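Side-chain contact in ABC transporter, periplasmic substrate-binding protein (Vibrio cholerae O1 biovar eltor, PDB 1TWY), which probably binds phosphate in the periplasm and delivers it to an ABC-type membrane transporter: residues Lys167-Asp171 and Arg172-Asp176. Residues are numbered along the deposited sequence; the frame is centred on the assembly and turned at random.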
ATOM      1  N   LYS A 167      -2.799  17.566   0.882  1.00 19.57           N
ATOM      2  CA  LYS A 167      -3.328  18.844   0.336  1.00 21.59           C
ATOM      3  C   LYS A 167      -2.433  19.295  -0.781  1.00 23.60           C
ATOM      4  O   LYS A 167      -1.207  19.113  -0.731  1.00 20.91           O
ATOM      5  CB  LYS A 167      -3.320  19.879   1.392  1.00 21.70           C
ATOM      6  CG  LYS A 167      -1.985  20.296   1.969  1.00 18.66           C
ATOM      7  CD  LYS A 167      -2.075  21.281   3.201  1.00 22.50           C
ATOM      8  CE  LYS A 167      -0.719  21.493   3.797  1.00 29.09           C
ATOM      9  NZ  LYS A 167      -0.801  22.279   4.981  1.00 31.98           N
ATOM     10  N   THR A 168      -3.029  19.954  -1.768  1.00 17.20           N
ATOM     11  CA  THR A 168      -2.290  20.490  -2.861  1.00 18.43           C
ATOM     12  C   THR A 168      -1.590  21.784  -2.481  1.00 21.91           C
ATOM     13  O   THR A 168      -2.185  22.752  -1.948  1.00 18.22           O
ATOM     14  CB  THR A 168      -3.193  20.704  -4.055  1.00 20.88           C
ATOM     15  OG1 THR A 168      -3.946  19.539  -4.385  1.00 23.44           O
ATOM     16  CG2 THR A 168      -2.383  21.126  -5.251  1.00 24.64           C
ATOM     17  N   VAL A 169      -0.286  21.860  -2.750  1.00 19.34           N
ATOM     18  CA  VAL A 169       0.513  23.050  -2.481  1.00 20.78           C
ATOM     19  C   VAL A 169       1.257  23.280  -3.792  1.00 29.53           C
ATOM     20  O   VAL A 169       2.213  22.534  -4.129  1.00 29.67           O
ATOM     21  CB  VAL A 169       1.421  22.917  -1.296  1.00 21.14           C
ATOM     22  CG1 VAL A 169       2.345  24.113  -1.102  1.00 23.93           C
ATOM     23  CG2 VAL A 169       0.680  22.699   0.010  1.00 21.94           C
ATOM     24  N   LYS A 170       0.838  24.324  -4.522  1.00 25.73           N
ATOM     25  CA  LYS A 170       1.356  24.567  -5.853  1.00 30.67           C
ATOM     26  C   LYS A 170       1.245  23.312  -6.695  1.00 30.31           C
ATOM     27  O   LYS A 170       0.150  22.872  -7.128  1.00 34.13           O
ATOM     28  CB  LYS A 170       2.809  24.987  -5.732  1.00 35.82           C
ATOM     29  CG  LYS A 170       3.119  26.428  -5.504  1.00 50.57           C
ATOM     30  CD  LYS A 170       4.531  26.763  -6.071  1.00 50.65           C
ATOM     31  CE  LYS A 170       4.605  26.660  -7.606  1.00 57.03           C
ATOM     32  NZ  LYS A 170       5.777  27.443  -8.160  1.00 53.14           N
ATOM     33  N   ASP A 171       2.389  22.673  -6.987  1.00 37.47           N
ATOM     34  CA  ASP A 171       2.377  21.587  -7.954  1.00 39.76           C
ATOM     35  C   ASP A 171       2.511  20.202  -7.329  1.00 33.27           C
ATOM     36  O   ASP A 171       2.648  19.222  -8.061  1.00 35.67           O
ATOM     37  CB  ASP A 171       3.518  21.841  -8.969  1.00 45.33           C
ATOM     38  CG  ASP A 171       3.195  23.003  -9.929  1.00 55.84           C
ATOM     39  OD1 ASP A 171       2.030  23.044 -10.464  1.00 61.17           O
ATOM     40  OD2 ASP A 171       4.044  23.916 -10.167  1.00 54.68           O
ATOM     41  N   ARG A 172       2.412  20.084  -6.015  1.00 30.64           N
ATOM     42  CA  ARG A 172       2.536  18.728  -5.372  1.00 32.37           C
ATOM     43  C   ARG A 172       1.529  18.508  -4.282  1.00 31.00           C
ATOM     44  O   ARG A 172       0.926  19.506  -3.828  1.00 27.56           O
ATOM     45  CB  ARG A 172       3.903  18.603  -4.723  1.00 33.29           C
ATOM     46  CG  ARG A 172       4.387  19.816  -3.975  1.00 41.54           C
ATOM     47  CD  ARG A 172       5.766  19.603  -3.256  1.00 47.59           C
ATOM     48  NE  ARG A 172       5.813  20.224  -1.906  1.00 42.95           N
ATOM     49  CZ  ARG A 172       5.619  21.537  -1.663  1.00 55.15           C
ATOM     50  NH1 ARG A 172       5.345  22.410  -2.672  1.00 47.05           N
ATOM     51  NH2 ARG A 172       5.688  21.983  -0.395  1.00 56.14           N
ATOM     52  N   GLU A 173       1.417  17.269  -3.777  1.00 25.88           N
ATOM     53  CA  GLU A 173       0.611  16.923  -2.635  1.00 27.52           C
ATOM     54  C   GLU A 173       1.571  16.994  -1.478  1.00 27.73           C
ATOM     55  O   GLU A 173       2.750  16.578  -1.607  1.00 32.93           O
ATOM     56  CB  GLU A 173      -0.081  15.523  -2.748  1.00 25.64           C
ATOM     57  CG  GLU A 173      -1.281  15.395  -3.640  1.00 30.55           C
ATOM     58  CD  GLU A 173      -2.327  16.531  -3.427  1.00 23.31           C
ATOM     59  OE1 GLU A 173      -3.053  16.483  -2.379  1.00 22.42           O
ATOM     60  OE2 GLU A 173      -2.449  17.381  -4.354  1.00 25.26           O
ATOM     61  N   VAL A 174       1.143  17.539  -0.363  1.00 20.03           N
ATOM     62  CA  VAL A 174       1.858  17.595   0.858  1.00 22.58           C
ATOM     63  C   VAL A 174       1.014  16.912   1.931  1.00 24.67           C
ATOM     64  O   VAL A 174      -0.233  17.007   1.927  1.00 21.96           O
ATOM     65  CB  VAL A 174       2.002  19.080   1.258  1.00 25.68           C
ATOM     66  CG1 VAL A 174       2.560  19.280   2.673  1.00 33.46           C
ATOM     67  CG2 VAL A 174       2.886  19.719   0.215  1.00 31.90           C
ATOM     68  N   SER A 175       1.646  16.245   2.890  1.00 21.04           N
ATOM     69  CA  SER A 175       0.869  15.638   3.954  1.00 20.53           C
ATOM     70  C   SER A 175       0.066  16.697   4.730  1.00 22.19           C
ATOM     71  O   SER A 175       0.601  17.730   5.133  1.00 20.84           O
ATOM     72  CB  SER A 175       1.776  14.882   4.951  1.00 25.21           C
ATOM     73  OG  SER A 175       1.044  14.381   6.020  1.00 20.47           O
ATOM     74  N   ASP A 176      -1.190  16.340   5.035  1.00 17.07           N
ATOM     75  CA  ASP A 176      -2.102  17.265   5.743  1.00 18.13           C
ATOM     76  C   ASP A 176      -2.447  16.698   7.131  1.00 18.54           C
ATOM     77  O   ASP A 176      -3.356  17.177   7.843  1.00 20.66           O
ATOM     78  CB  ASP A 176      -3.362  17.418   4.945  1.00 20.09           C
ATOM     79  CG  ASP A 176      -4.160  18.698   5.293  1.00 20.85           C
ATOM     80  OD1 ASP A 176      -3.606  19.682   5.778  1.00 25.92           O
ATOM     81  OD2 ASP A 176      -5.350  18.672   5.058  1.00 23.10           O
TER
HETATM   82  O   HOH W   1      -1.612  20.740   7.302  1.00 34.57           O
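On one face of this two-stranded ribbon T168 and E173 meet as a non-hydrogen-bonded antiparallel pair, and their side chains bridge the strands directly. The hydroxyl of T168 donates from OG1 to OE2 of E173 at 2.6 Å, entering on the syn lone pair, the side where the other carboxylate oxygen lies. E173 can reach it because its chain folds back at chi2 (-47°), which swings the carboxylate over the neighbouring strand; its second oxygen, OE1, is taken by the T166 hydroxyl, so two threonines grip the one carboxylate.

K167, V169, R172 and V174 occupy the other face. Methyl CG2 of V169 meets CG2 of V174 at 3.7 Å, a diagonal apolar contact between the strands. R172 lies along the flank of V169, leaves the ribbon in the same direction, and turns its guanidinium so that CB of V169 lies over one face; NH1 of R172 comes within 3.8 Å of CG1 of V169. Beyond CG the K167 chain is extended, passing V174 and running nearly perpendicular to the D176 side chain, with CD of K167 3.4 Å from OD1 of D176. NZ of K167 stands 3.9 Å from OD1 of D176, a long salt bridge. A water completes the link, accepting from NZ of K167 and donating to OD1 of D176. D176 has a stronger partner in K128, which pairs with OD2.

Four backbone bonds fix the register, including V169 N to R172 O at 2.9 Å with an N-H...O angle of 176°. This is a beta hairpin with a two-residue type II' turn, K170 and D171 lying between the paired V169 and R172, and it projects at the surface of the periplasmic-binding-protein fold beside a magnesium ion bound at G164 and T166.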